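Local coordinates for protein branched-chain amino acid aminotransferase (Thermoproteus uzoniensis, PDB 5CE8) that probably transfers the amino group of leucine, isoleucine or valine to 2-oxoglutarate, as a pyridoxal 5'-phosphate-dependent transaminase of the class-IV family, at residues Asn201-Arg206 and Thr227-Ala232; Phe256-Gly259 and Glu263-Pro266; Ile186-Glu191 and Ile244-Leu249; Pro213-Gly218 and Ile223-Val228. All coordinates share one frame; numbering follows the deposited sequence.

Contact 1: Asn201-Arg206 and Thr227-Ala232; sequences NIFIVR and TVISIA. With PLP (pyridoxal-5'-phosphate), chain D.
Val228 sets one methyl over the ring of Phe203 in a CH-pi contact. Its CG1 lies 3.7 Å from the centroid of the Phe203 ring and 28° off the ring normal, displaced from the centre toward the rim. The nearest ring atom is Phe203 CZ, 3.3 Å from Val228 CG1, followed by CE2. The valine rotamer is what aims this branch at the ring: CG1 stands opposite the backbone N (chi1 164°), while CG2 stays out of the contact. The two side chains approach from opposite directions, bridging backbones whose nearest CA atoms, those of Phe203 and Val228, are 9.4 Å apart.

A looser apolar contact is made at the rim of the same ring, where Ile229 CG1 lies 4.4 Å from Phe203 CZ, near the ring plane. This is helix-on-sheet packing: helix 223-235 covers one face of the mixed sheet to which strand 201-206 belongs. On that covered side the Phe203 ring also meets Phe256 of the neighbouring strand, their planes almost parallel, and Val228 further touches Ile284 of helix 279-292.

Van der Waals contact with the cofactor occurs at the start of the strand. Asn201 N and Asn201 OD1 are each 3.8 Å from C6 of the pyridoxal-5'-phosphate ring. The Asn201 amide is held by the loop before the helix, ND2 donating to Leu220 O and OD1 receiving a weak bond from Gly222 N.

Polar contacts of a different kind mark the strand's far end, where Arg206 forms a salt bridge with Glu221 of a second subunit.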
loop_
_atom_site.group_PDB
_atom_site.type_symbol
_atom_site.label_atom_id
_atom_site.label_comp_id
_atom_site.label_asym_id
_atom_site.label_seq_id
_atom_site.Cartn_x
_atom_site.Cartn_y
_atom_site.Cartn_z
ATOM N N ASN A 201 -13.499 -17.328 11.578
ATOM C CA ASN A 201 -12.631 -17.619 10.403
ATOM C C ASN A 201 -13.586 -18.014 9.306
ATOM O O ASN A 201 -14.788 -18.285 9.551
ATOM C CB ASN A 201 -11.613 -18.697 10.618
ATOM C CG ASN A 201 -10.531 -18.298 11.650
ATOM O OD1 ASN A 201 -10.437 -18.905 12.653
ATOM N ND2 ASN A 201 -9.780 -17.255 11.395
ATOM N N ILE A 202 -13.084 -17.950 8.097
ATOM C CA ILE A 202 -13.902 -18.160 6.868
ATOM C C ILE A 202 -13.293 -19.297 6.048
ATOM O O ILE A 202 -12.052 -19.412 5.932
ATOM C CB ILE A 202 -13.874 -16.938 5.921
ATOM C CG1 ILE A 202 -14.221 -15.694 6.687
ATOM C CG2 ILE A 202 -14.877 -17.058 4.749
ATOM C CD1 ILE A 202 -14.229 -14.415 5.854
ATOM N N PHE A 203 -14.181 -20.134 5.466
ATOM C CA PHE A 203 -13.817 -21.199 4.549
ATOM C C PHE A 203 -14.660 -21.118 3.267
ATOM O O PHE A 203 -15.875 -20.894 3.302
ATOM C CB PHE A 203 -14.051 -22.596 5.210
ATOM C CG PHE A 203 -12.997 -23.028 6.158
ATOM C CD1 PHE A 203 -13.057 -22.639 7.480
ATOM C CD2 PHE A 203 -12.076 -24.001 5.808
ATOM C CE1 PHE A 203 -12.137 -23.040 8.408
ATOM C CE2 PHE A 203 -11.139 -24.428 6.778
ATOM C CZ PHE A 203 -11.163 -23.938 8.061
ATOM N N ILE A 204 -14.060 -21.352 2.103
ATOM C CA ILE A 204 -14.929 -21.573 0.963
ATOM C C ILE A 204 -14.754 -22.989 0.423
ATOM O O ILE A 204 -13.775 -23.571 0.655
ATOM C CB ILE A 204 -14.702 -20.504 -0.130
ATOM C CG1 ILE A 204 -13.295 -20.620 -0.708
ATOM C CG2 ILE A 204 -15.042 -19.114 0.454
ATOM C CD1 ILE A 204 -13.103 -19.741 -1.929
ATOM N N VAL A 205 -15.673 -23.445 -0.426
ATOM C CA VAL A 205 -15.428 -24.631 -1.235
ATOM C C VAL A 205 -15.452 -24.205 -2.687
ATOM O O VAL A 205 -16.292 -23.547 -3.139
ATOM C CB VAL A 205 -16.329 -25.794 -0.990
ATOM C CG1 VAL A 205 -15.879 -27.019 -1.712
ATOM C CG2 VAL A 205 -16.372 -26.179 0.467
ATOM N N ARG A 206 -14.445 -24.597 -3.412
ATOM C CA ARG A 206 -14.322 -24.119 -4.772
ATOM C C ARG A 206 -13.850 -25.337 -5.481
ATOM O O ARG A 206 -12.700 -25.751 -5.317
ATOM C CB ARG A 206 -13.330 -23.001 -4.840
ATOM C CG ARG A 206 -12.987 -22.512 -6.228
ATOM C CD ARG A 206 -12.044 -21.325 -6.134
ATOM N NE ARG A 206 -11.823 -20.802 -7.481
ATOM C CZ ARG A 206 -11.040 -21.394 -8.365
ATOM N NH1 ARG A 206 -10.381 -22.498 -8.036
ATOM N NH2 ARG A 206 -10.894 -20.876 -9.578
ATOM N N THR A 227 -9.607 -27.265 14.233
ATOM C CA THR A 227 -10.468 -28.485 14.204
ATOM C C THR A 227 -10.961 -28.849 12.792
ATOM O O THR A 227 -10.916 -30.052 12.393
ATOM C CB THR A 227 -11.622 -28.297 15.234
ATOM O OG1 THR A 227 -10.990 -27.986 16.496
ATOM C CG2 THR A 227 -12.440 -29.438 15.344
ATOM N N VAL A 228 -11.521 -27.858 12.106
ATOM C CA VAL A 228 -12.005 -28.038 10.742
ATOM C C VAL A 228 -10.877 -28.627 9.849
ATOM O O VAL A 228 -11.126 -29.550 9.005
ATOM C CB VAL A 228 -12.577 -26.759 10.180
ATOM C CG1 VAL A 228 -12.747 -26.781 8.649
ATOM C CG2 VAL A 228 -13.968 -26.464 10.828
ATOM N N ILE A 229 -9.649 -28.148 10.073
ATOM C CA ILE A 229 -8.548 -28.616 9.225
ATOM C C ILE A 229 -8.346 -30.136 9.575
ATOM O O ILE A 229 -8.264 -30.927 8.687
ATOM C CB ILE A 229 -7.300 -27.690 9.317
ATOM C CG1 ILE A 229 -7.536 -26.422 8.566
ATOM C CG2 ILE A 229 -6.064 -28.402 8.844
ATOM C CD1 ILE A 229 -6.638 -25.263 8.970
ATOM N N SER A 230 -8.328 -30.542 10.854
ATOM C CA SER A 230 -8.246 -31.989 11.233
ATOM C C SER A 230 -9.390 -32.793 10.679
ATOM O O SER A 230 -9.231 -33.928 10.179
ATOM C CB SER A 230 -8.296 -32.050 12.735
ATOM O OG SER A 230 -7.104 -31.400 13.224
ATOM N N ILE A 231 -10.590 -32.227 10.754
ATOM C CA ILE A 231 -11.776 -32.966 10.250
ATOM C C ILE A 231 -11.576 -33.144 8.747
ATOM O O ILE A 231 -11.804 -34.252 8.230
ATOM C CB ILE A 231 -13.071 -32.179 10.515
ATOM C CG1 ILE A 231 -13.486 -32.326 12.007
ATOM C CG2 ILE A 231 -14.192 -32.622 9.628
ATOM C CD1 ILE A 231 -14.443 -31.224 12.392
ATOM N N ALA A 232 -11.207 -32.102 8.037
ATOM C CA ALA A 232 -11.000 -32.311 6.550
ATOM C C ALA A 232 -10.055 -33.468 6.230
ATOM O O ALA A 232 -10.245 -34.179 5.262
ATOM C CB ALA A 232 -10.516 -31.082 5.853
HETATM N N1 PLP D . -11.452 -14.665 14.265
HETATM C C2 PLP D . -11.176 -13.714 15.153
HETATM C C2A PLP D . -10.878 -12.313 14.711
HETATM C C3 PLP D . -11.253 -13.981 16.582
HETATM O O3 PLP D . -11.056 -12.949 17.495
HETATM C C4 PLP D . -11.592 -15.364 17.019
HETATM C C4A PLP D . -11.681 -15.768 18.476
HETATM C C5 PLP D . -11.843 -16.342 15.923
HETATM C C6 PLP D . -11.751 -15.891 14.576
HETATM C C5A PLP D . -12.266 -17.769 16.129
HETATM O O4P PLP D . -11.386 -18.465 16.936
HETATM P P PLP D . -11.901 -19.750 17.690
HETATM O O1P PLP D . -13.117 -19.378 18.605
HETATM O O2P PLP D . -12.103 -20.785 16.668
HETATM O O3P PLP D . -10.840 -20.176 18.665
#

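Contact 2: Phe256-Gly259 and Glu263-Pro266; sequences FFVG and EITP
Phe256 and Ile264 lie side by side and point the same way, although they sit diagonally across the strand pair. Ile264 CG2 comes within 3.7 Å of Phe256 CD2, obliquely to the ring. It is the crowded position of Phe256 CG, between the backbone N and the carbonyl carbon (chi1 61°), that brings CD2 to the isoleucine. The CB of Phe256 separately lies close to Thr265 O. Directly opposite Ile264, Val258 also runs alongside it, with Val258 CG1 3.8 Å from Ile264 CD1. Phe256, Val258 and Ile264 thus share one face of the sheet, where helices 223-235 and 279-292 cover them.

Phe257 and Thr265 occupy the other face. Phe257 packs on Ile202 there, and Thr265 OG1 is bonded to Ala262 O. Glu263 OE1 is hydrogen-bonded to Tyr49 OH.

The backbones fix this alternation. Phe257 and Thr265 form a hydrogen-bonded pair: Phe257 N donates to Thr265 O at 2.8 Å, and Thr265 N returns a bond of 2.8 Å to Phe257 O. Farther along, Gly259 N donates to Glu263 O at 3.2 Å.

Such antiparallel pairing is that of a beta hairpin, here between strands 254-259 and 265-270, whose connection carries the cofactor-binding Thr260 and whose Gly259 lies against pyridoxal-5'-phosphate.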
loop_
_atom_site.group_PDB
_atom_site.type_symbol
_atom_site.label_atom_id
_atom_site.label_comp_id
_atom_site.label_asym_id
_atom_site.label_seq_id
_atom_site.Cartn_x
_atom_site.Cartn_y
_atom_site.Cartn_z
ATOM N N PHE A 256 -18.624 -20.949 4.467
ATOM C CA PHE A 256 -18.993 -20.992 5.876
ATOM C C PHE A 256 -17.983 -20.290 6.798
ATOM O O PHE A 256 -16.790 -20.211 6.531
ATOM C CB PHE A 256 -19.247 -22.438 6.341
ATOM C CG PHE A 256 -18.093 -23.396 6.243
ATOM C CD1 PHE A 256 -17.812 -24.045 5.058
ATOM C CD2 PHE A 256 -17.308 -23.713 7.357
ATOM C CE1 PHE A 256 -16.794 -25.030 4.959
ATOM C CE2 PHE A 256 -16.318 -24.681 7.261
ATOM C CZ PHE A 256 -16.000 -25.295 6.052
ATOM N N PHE A 257 -18.531 -19.802 7.899
ATOM C CA PHE A 257 -17.799 -19.249 9.027
ATOM C C PHE A 257 -17.647 -20.325 10.107
ATOM O O PHE A 257 -18.525 -21.215 10.290
ATOM C CB PHE A 257 -18.626 -18.199 9.727
ATOM C CG PHE A 257 -18.754 -16.892 9.021
ATOM C CD1 PHE A 257 -17.661 -16.134 8.755
ATOM C CD2 PHE A 257 -20.042 -16.389 8.639
ATOM C CE1 PHE A 257 -17.800 -14.879 8.175
ATOM C CE2 PHE A 257 -20.164 -15.171 8.026
ATOM C CZ PHE A 257 -19.033 -14.393 7.797
ATOM N N VAL A 258 -16.524 -20.220 10.848
ATOM C CA VAL A 258 -16.194 -21.117 11.953
ATOM C C VAL A 258 -15.683 -20.234 13.107
ATOM O O VAL A 258 -15.055 -19.153 12.845
ATOM C CB VAL A 258 -15.216 -22.266 11.582
ATOM C CG1 VAL A 258 -15.718 -22.999 10.351
ATOM C CG2 VAL A 258 -13.835 -21.749 11.332
ATOM N N GLY A 259 -16.042 -20.659 14.337
ATOM C CA GLY A 259 -15.628 -19.998 15.531
ATOM C C GLY A 259 -16.279 -20.688 16.695
ATOM O O GLY A 259 -17.252 -21.454 16.520
ATOM N N GLU A 263 -19.626 -21.890 15.841
ATOM C CA GLU A 263 -19.569 -23.325 15.437
ATOM C C GLU A 263 -19.271 -23.349 13.918
ATOM O O GLU A 263 -18.224 -22.802 13.504
ATOM C CB GLU A 263 -20.839 -24.035 15.906
ATOM C CG GLU A 263 -21.071 -23.807 17.431
ATOM C CD GLU A 263 -22.268 -24.539 18.037
ATOM O OE1 GLU A 263 -22.193 -25.100 19.166
ATOM O OE2 GLU A 263 -23.316 -24.508 17.398
ATOM N N ILE A 264 -20.100 -23.997 13.129
ATOM C CA ILE A 264 -19.933 -24.101 11.650
ATOM C C ILE A 264 -21.200 -23.518 11.106
ATOM O O ILE A 264 -22.243 -24.147 11.221
ATOM C CB ILE A 264 -19.804 -25.588 11.159
ATOM C CG1 ILE A 264 -18.856 -26.418 12.080
ATOM C CG2 ILE A 264 -19.334 -25.662 9.692
ATOM C CD1 ILE A 264 -17.426 -25.926 12.158
ATOM N N THR A 265 -21.134 -22.300 10.564
ATOM C CA THR A 265 -22.341 -21.627 10.083
ATOM C C THR A 265 -22.137 -21.488 8.590
ATOM O O THR A 265 -21.164 -20.837 8.183
ATOM C CB THR A 265 -22.511 -20.289 10.809
ATOM O OG1 THR A 265 -22.737 -20.522 12.197
ATOM C CG2 THR A 265 -23.629 -19.442 10.204
ATOM N N PRO A 266 -23.021 -22.110 7.757
ATOM C CA PRO A 266 -23.138 -21.848 6.304
ATOM C C PRO A 266 -23.313 -20.339 6.003
ATOM O O PRO A 266 -24.082 -19.668 6.699
ATOM C CB PRO A 266 -24.482 -22.551 5.925
ATOM C CG PRO A 266 -24.722 -23.526 6.951
ATOM C CD PRO A 266 -24.183 -22.902 8.221
#

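Contact 3: Ile186-Glu191 and Ile244-Leu249; sequences IMLNAE and ITREEL
Ile186 and Leu249 meet tip to tip, joining strand 184-188 to the short helix 246-250, whose first turn is closed by a capping box of Thr245 and Glu248. This is the tight part of the contact: Ile186 CD1 and Leu249 CD1 are 3.7 Å apart. Leu249 reaches the isoleucine with its CG turned well off the usual staggered positions (chi1 -126°). The surroundings are apolar, with Ile202 against Ile186 and Ile204 against Leu249.

Toward Leu188 the packing is looser. Its side chain crosses that of Arg246 at about a right angle, and the nearest pair, Leu188 CD1 and Arg246 NH1, is 4.1 Å apart, oblique to the guanidinium. The arginine is occupied elsewhere, since NH2 bonds to Ser148 OG of a third subunit and forms a salt bridge with Asp271, while Trp149 of that third subunit makes a cation-pi contact with it. The guanidinium thus also reaches the interface with the third subunit. Beyond Leu188 the chain leaves the helix behind, and Ala190 is exposed in the turn that follows.

The helix start is held from within. Glu248 N donates to Thr245 OG1 at 3.2 Å, and in return Thr245 N donates at 2.8 Å to Glu248 OE1, meeting that oxygen on its anti side, 32° out of the carboxylate plane.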
loop_
_atom_site.group_PDB
_atom_site.type_symbol
_atom_site.label_atom_id
_atom_site.label_comp_id
_atom_site.label_asym_id
_atom_site.label_seq_id
_atom_site.Cartn_x
_atom_site.Cartn_y
_atom_site.Cartn_z
ATOM N N ILE A 186 -17.910 -9.592 6.485
ATOM C CA ILE A 186 -16.633 -10.171 6.003
ATOM C C ILE A 186 -15.697 -9.020 5.865
ATOM O O ILE A 186 -16.040 -8.055 5.267
ATOM C CB ILE A 186 -16.765 -10.957 4.631
ATOM C CG1 ILE A 186 -17.292 -12.388 4.885
ATOM C CG2 ILE A 186 -15.407 -11.227 3.978
ATOM C CD1 ILE A 186 -18.165 -12.855 3.825
ATOM N N MET A 187 -14.420 -9.207 6.251
ATOM C CA MET A 187 -13.468 -8.170 6.200
ATOM C C MET A 187 -12.313 -8.592 5.305
ATOM O O MET A 187 -11.783 -9.744 5.442
ATOM C CB MET A 187 -12.864 -7.910 7.619
ATOM C CG MET A 187 -13.731 -6.994 8.489
ATOM S SD MET A 187 -12.865 -6.414 9.997
ATOM C CE MET A 187 -13.190 -7.874 10.781
ATOM N N LEU A 188 -11.971 -7.706 4.394
ATOM C CA LEU A 188 -10.764 -7.787 3.573
ATOM C C LEU A 188 -9.573 -7.309 4.402
ATOM O O LEU A 188 -9.718 -6.434 5.242
ATOM C CB LEU A 188 -10.890 -6.938 2.370
ATOM C CG LEU A 188 -12.043 -7.224 1.438
ATOM C CD1 LEU A 188 -11.946 -6.532 0.078
ATOM C CD2 LEU A 188 -12.152 -8.746 1.208
ATOM N N ASN A 189 -8.391 -7.877 4.186
ATOM C CA ASN A 189 -7.146 -7.309 4.732
ATOM C C ASN A 189 -6.617 -6.047 3.919
ATOM O O ASN A 189 -7.269 -5.615 2.943
ATOM C CB ASN A 189 -6.091 -8.381 4.934
ATOM C CG ASN A 189 -5.487 -8.899 3.618
ATOM O OD1 ASN A 189 -5.945 -8.534 2.497
ATOM N ND2 ASN A 189 -4.627 -9.903 3.753
ATOM N N ALA A 190 -5.478 -5.444 4.309
ATOM C CA ALA A 190 -5.047 -4.169 3.677
ATOM C C ALA A 190 -4.710 -4.418 2.200
ATOM O O ALA A 190 -4.733 -3.543 1.387
ATOM C CB ALA A 190 -3.834 -3.643 4.303
ATOM N N GLU A 191 -4.378 -5.637 1.881
ATOM C CA GLU A 191 -3.915 -6.041 0.552
ATOM C C GLU A 191 -5.121 -6.492 -0.275
ATOM O O GLU A 191 -4.970 -6.903 -1.432
ATOM C CB GLU A 191 -2.873 -7.172 0.658
ATOM C CG GLU A 191 -1.535 -6.766 1.359
ATOM C CD GLU A 191 -1.516 -6.900 2.884
ATOM O OE1 GLU A 191 -2.552 -7.319 3.460
ATOM O OE2 GLU A 191 -0.418 -6.574 3.547
ATOM N N ILE A 244 -7.779 -15.760 -0.332
ATOM C CA ILE A 244 -9.069 -15.754 -0.986
ATOM C C ILE A 244 -9.424 -14.366 -1.518
ATOM O O ILE A 244 -9.416 -13.481 -0.774
ATOM C CB ILE A 244 -10.153 -16.234 0.030
ATOM C CG1 ILE A 244 -9.987 -17.744 0.182
ATOM C CG2 ILE A 244 -11.546 -16.012 -0.543
ATOM C CD1 ILE A 244 -10.813 -18.310 1.284
ATOM N N THR A 245 -9.836 -14.200 -2.789
ATOM C CA THR A 245 -10.345 -12.903 -3.188
ATOM C C THR A 245 -11.891 -12.812 -2.987
ATOM O O THR A 245 -12.568 -13.782 -2.859
ATOM C CB THR A 245 -10.061 -12.656 -4.634
ATOM O OG1 THR A 245 -10.711 -13.674 -5.355
ATOM C CG2 THR A 245 -8.589 -12.748 -4.885
ATOM N N ARG A 246 -12.387 -11.603 -3.032
ATOM C CA ARG A 246 -13.755 -11.366 -3.172
ATOM C C ARG A 246 -14.465 -12.133 -4.352
ATOM O O ARG A 246 -15.462 -12.731 -4.130
ATOM C CB ARG A 246 -13.883 -9.902 -3.254
ATOM C CG ARG A 246 -15.207 -9.276 -3.619
ATOM C CD ARG A 246 -14.827 -7.776 -3.688
ATOM N NE ARG A 246 -15.972 -7.193 -3.222
ATOM C CZ ARG A 246 -16.126 -6.180 -2.428
ATOM N NH1 ARG A 246 -15.186 -5.270 -2.138
ATOM N NH2 ARG A 246 -17.403 -6.081 -2.100
ATOM N N GLU A 247 -13.889 -12.094 -5.536
ATOM C CA GLU A 247 -14.313 -12.912 -6.690
ATOM C C GLU A 247 -14.483 -14.417 -6.433
ATOM O O GLU A 247 -15.482 -14.977 -6.813
ATOM C CB GLU A 247 -13.432 -12.655 -7.955
ATOM C CG GLU A 247 -13.327 -11.140 -8.298
ATOM C CD GLU A 247 -12.052 -10.612 -7.810
ATOM O OE1 GLU A 247 -11.971 -10.353 -6.579
ATOM O OE2 GLU A 247 -11.159 -10.522 -8.651
ATOM N N GLU A 248 -13.606 -15.028 -5.683
ATOM C CA GLU A 248 -13.673 -16.454 -5.320
ATOM C C GLU A 248 -14.769 -16.633 -4.294
ATOM O O GLU A 248 -15.382 -17.687 -4.236
ATOM C CB GLU A 248 -12.343 -16.966 -4.744
ATOM C CG GLU A 248 -11.221 -16.893 -5.747
ATOM C CD GLU A 248 -9.899 -17.205 -5.146
ATOM O OE1 GLU A 248 -9.632 -16.709 -4.014
ATOM O OE2 GLU A 248 -9.072 -17.901 -5.851
ATOM N N LEU A 249 -15.053 -15.622 -3.506
ATOM C CA LEU A 249 -16.159 -15.780 -2.547
ATOM C C LEU A 249 -17.564 -15.789 -3.309
ATOM O O LEU A 249 -18.509 -16.607 -3.020
ATOM C CB LEU A 249 -16.179 -14.604 -1.602
ATOM C CG LEU A 249 -16.143 -14.799 -0.077
ATOM C CD1 LEU A 249 -16.645 -13.497 0.538
ATOM C CD2 LEU A 249 -16.937 -15.975 0.446
#

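Contact 4: Pro213-Gly218 and Ile223-Val228; sequences PPLEDG and ITRETV. With PLP (pyridoxal-5'-phosphate), chain D.
Arg225 reaches from the helix to Pro213 O with its chain extended as far as NE, its CG lying opposite the backbone N (chi1 172°). The final torsion, chi4 -85°, then turns the guanidinium so that NH2 can donate to Pro213 O at 3.1 Å in a somewhat bent bond. The carbonyl oxygen is somewhat tilted from the guanidinium plane. A water lying in that plane links the same two groups a second time, accepting from Arg225 NE at 2.7 Å and donating to Pro213 O, so the carbonyl is gripped by two donors. NH2 also forms a salt bridge with Glu241, which probably steadies the positive charge in this buried place.

Leu215 crosses the arginine obliquely, and its CD1 comes to 3.5 Å from Arg225 NH1. Its chi1 of -107° is off the staggered positions, and the end of the side chain comes nearer the helix than its first bond points. The leucine is also packed by Arg206 of a neighbouring subunit.

The helix that carries Arg225 begins as a phosphate-binding N-terminus, part of the observed cofactor site. Ile223 N donates to O3P of pyridoxal-5'-phosphate at 3.2 Å, and Thr224 N to O2P at 2.8 Å. Thr224 OG1, on the same side as its backbone N, also bonds O2P at 2.9 Å. The helix end would be expected to favour this anion further. Thr227 OG1 turns back to the carbonyl one turn earlier, donating to Ile223 O at 2.8 Å beside the regular bond from Thr227 N.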
loop_
_atom_site.group_PDB
_atom_site.type_symbol
_atom_site.label_atom_id
_atom_site.label_comp_id
_atom_site.label_asym_id
_atom_site.label_seq_id
_atom_site.Cartn_x
_atom_site.Cartn_y
_atom_site.Cartn_z
ATOM N N PRO A 213 -8.160 -18.655 4.380
ATOM C CA PRO A 213 -7.035 -17.796 4.279
ATOM C C PRO A 213 -5.965 -18.284 5.239
ATOM O O PRO A 213 -6.281 -18.720 6.373
ATOM C CB PRO A 213 -7.571 -16.437 4.747
ATOM C CG PRO A 213 -9.008 -16.459 4.356
ATOM C CD PRO A 213 -9.372 -17.902 4.630
ATOM N N PRO A 214 -4.743 -18.062 4.841
ATOM C CA PRO A 214 -3.673 -18.561 5.577
ATOM C C PRO A 214 -3.237 -17.663 6.706
ATOM O O PRO A 214 -3.610 -16.519 6.837
ATOM C CB PRO A 214 -2.563 -18.654 4.494
ATOM C CG PRO A 214 -2.821 -17.478 3.591
ATOM C CD PRO A 214 -4.335 -17.542 3.515
ATOM N N LEU A 215 -2.339 -18.173 7.506
ATOM C CA LEU A 215 -1.954 -17.548 8.795
ATOM C C LEU A 215 -1.475 -16.164 8.632
ATOM O O LEU A 215 -1.887 -15.247 9.367
ATOM C CB LEU A 215 -0.880 -18.397 9.461
ATOM C CG LEU A 215 -1.217 -19.245 10.695
ATOM C CD1 LEU A 215 -2.498 -20.005 10.566
ATOM C CD2 LEU A 215 -0.078 -20.215 10.970
ATOM N N GLU A 216 -0.703 -15.972 7.567
ATOM C CA GLU A 216 -0.008 -14.750 7.312
ATOM C C GLU A 216 -0.892 -13.607 6.864
ATOM O O GLU A 216 -0.416 -12.497 6.756
ATOM C CB GLU A 216 1.119 -14.984 6.299
ATOM C CG GLU A 216 0.769 -15.633 5.007
ATOM C CD GLU A 216 0.966 -17.179 5.021
ATOM O OE1 GLU A 216 0.858 -17.849 6.091
ATOM O OE2 GLU A 216 1.219 -17.745 3.964
ATOM N N ASP A 217 -2.122 -13.919 6.445
ATOM C CA ASP A 217 -2.981 -12.935 5.829
ATOM C C ASP A 217 -3.572 -11.881 6.822
ATOM O O ASP A 217 -4.150 -10.898 6.386
ATOM C CB ASP A 217 -4.064 -13.553 4.951
ATOM C CG ASP A 217 -3.608 -13.747 3.432
ATOM O OD1 ASP A 217 -2.396 -13.692 3.148
ATOM O OD2 ASP A 217 -4.481 -14.019 2.582
ATOM N N GLY A 218 -3.422 -12.093 8.144
ATOM C CA GLY A 218 -4.026 -11.240 9.091
ATOM C C GLY A 218 -5.144 -11.882 9.904
ATOM O O GLY A 218 -5.820 -11.168 10.458
ATOM N N ILE A 223 -9.071 -22.040 16.704
ATOM C CA ILE A 223 -9.101 -23.398 17.155
ATOM C C ILE A 223 -10.278 -24.149 16.516
ATOM O O ILE A 223 -10.173 -25.343 16.318
ATOM C CB ILE A 223 -9.140 -23.453 18.674
ATOM C CG1 ILE A 223 -7.727 -23.106 19.130
ATOM C CG2 ILE A 223 -9.524 -24.855 19.191
ATOM C CD1 ILE A 223 -7.494 -22.821 20.576
ATOM N N THR A 224 -11.376 -23.481 16.211
ATOM C CA THR A 224 -12.394 -24.094 15.394
ATOM C C THR A 224 -11.848 -24.337 13.978
ATOM O O THR A 224 -12.065 -25.422 13.403
ATOM C CB THR A 224 -13.684 -23.237 15.383
ATOM O OG1 THR A 224 -14.080 -22.969 16.761
ATOM C CG2 THR A 224 -14.784 -24.006 14.709
ATOM N N ARG A 225 -11.104 -23.361 13.496
ATOM C CA ARG A 225 -10.373 -23.460 12.193
ATOM C C ARG A 225 -9.459 -24.669 12.194
ATOM O O ARG A 225 -9.502 -25.484 11.238
ATOM C CB ARG A 225 -9.678 -22.152 11.895
ATOM C CG ARG A 225 -8.718 -22.166 10.677
ATOM C CD ARG A 225 -7.945 -20.903 10.673
ATOM N NE ARG A 225 -7.139 -20.763 9.449
ATOM C CZ ARG A 225 -5.942 -21.271 9.258
ATOM N NH1 ARG A 225 -5.309 -21.982 10.207
ATOM N NH2 ARG A 225 -5.405 -21.116 8.065
ATOM N N GLU A 226 -8.667 -24.820 13.277
ATOM C CA GLU A 226 -7.771 -25.887 13.391
ATOM C C GLU A 226 -8.552 -27.210 13.437
ATOM O O GLU A 226 -8.227 -28.190 12.712
ATOM C CB GLU A 226 -6.895 -25.737 14.623
ATOM C CG GLU A 226 -5.694 -26.682 14.685
ATOM C CD GLU A 226 -4.917 -26.566 15.978
ATOM O OE1 GLU A 226 -4.471 -25.420 16.348
ATOM O OE2 GLU A 226 -4.716 -27.602 16.612
ATOM N N THR A 227 -9.607 -27.265 14.233
ATOM C CA THR A 227 -10.468 -28.485 14.204
ATOM C C THR A 227 -10.961 -28.849 12.792
ATOM O O THR A 227 -10.916 -30.052 12.393
ATOM C CB THR A 227 -11.622 -28.297 15.234
ATOM O OG1 THR A 227 -10.990 -27.986 16.496
ATOM C CG2 THR A 227 -12.440 -29.438 15.344
ATOM N N VAL A 228 -11.521 -27.858 12.106
ATOM C CA VAL A 228 -12.005 -28.038 10.742
ATOM C C VAL A 228 -10.877 -28.627 9.849
ATOM O O VAL A 228 -11.126 -29.550 9.005
ATOM C CB VAL A 228 -12.577 -26.759 10.180
ATOM C CG1 VAL A 228 -12.747 -26.781 8.649
ATOM C CG2 VAL A 228 -13.968 -26.464 10.828
HETATM N N1 PLP D . -11.452 -14.665 14.265
HETATM C C2 PLP D . -11.176 -13.714 15.153
HETATM C C2A PLP D . -10.878 -12.313 14.711
HETATM C C3 PLP D . -11.253 -13.981 16.582
HETATM O O3 PLP D . -11.056 -12.949 17.495
HETATM C C4 PLP D . -11.592 -15.364 17.019
HETATM C C4A PLP D . -11.681 -15.768 18.476
HETATM C C5 PLP D . -11.843 -16.342 15.923
HETATM C C6 PLP D . -11.751 -15.891 14.576
HETATM C C5A PLP D . -12.266 -17.769 16.129
HETATM O O4P PLP D . -11.386 -18.465 16.936
HETATM P P PLP D . -11.901 -19.750 17.690
HETATM O O1P PLP D . -13.117 -19.378 18.605
HETATM O O2P PLP D . -12.103 -20.785 16.668
HETATM O O3P PLP D . -10.840 -20.176 18.665
HETATM O O HOH W 1 -8.334 -18.906 7.849
#

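In the fold
Strand 184-188 opens the longest loop, which contact 3 closes only at helix 246-250. Within it, strand 201-206 begins contact 1, and the loop 213-218 begins contact 4. Contact 4 opens later and ends on the same helix as contact 1, helix 223-235, where they share Thr227 and Val228; both lie within the span of contact 3. Contact 2 follows in series, a short hairpin loop of 256-259 and 263-266. No two loops cross. Strands 201-206 and 254-259 are sheet neighbours, joined by Asn201 N to Val258 O (2.7 Å), while Ile264 packs on Val228. Asn189 ND2 meets Asp217 O (2.9 Å), tying contact 3 to contact 4.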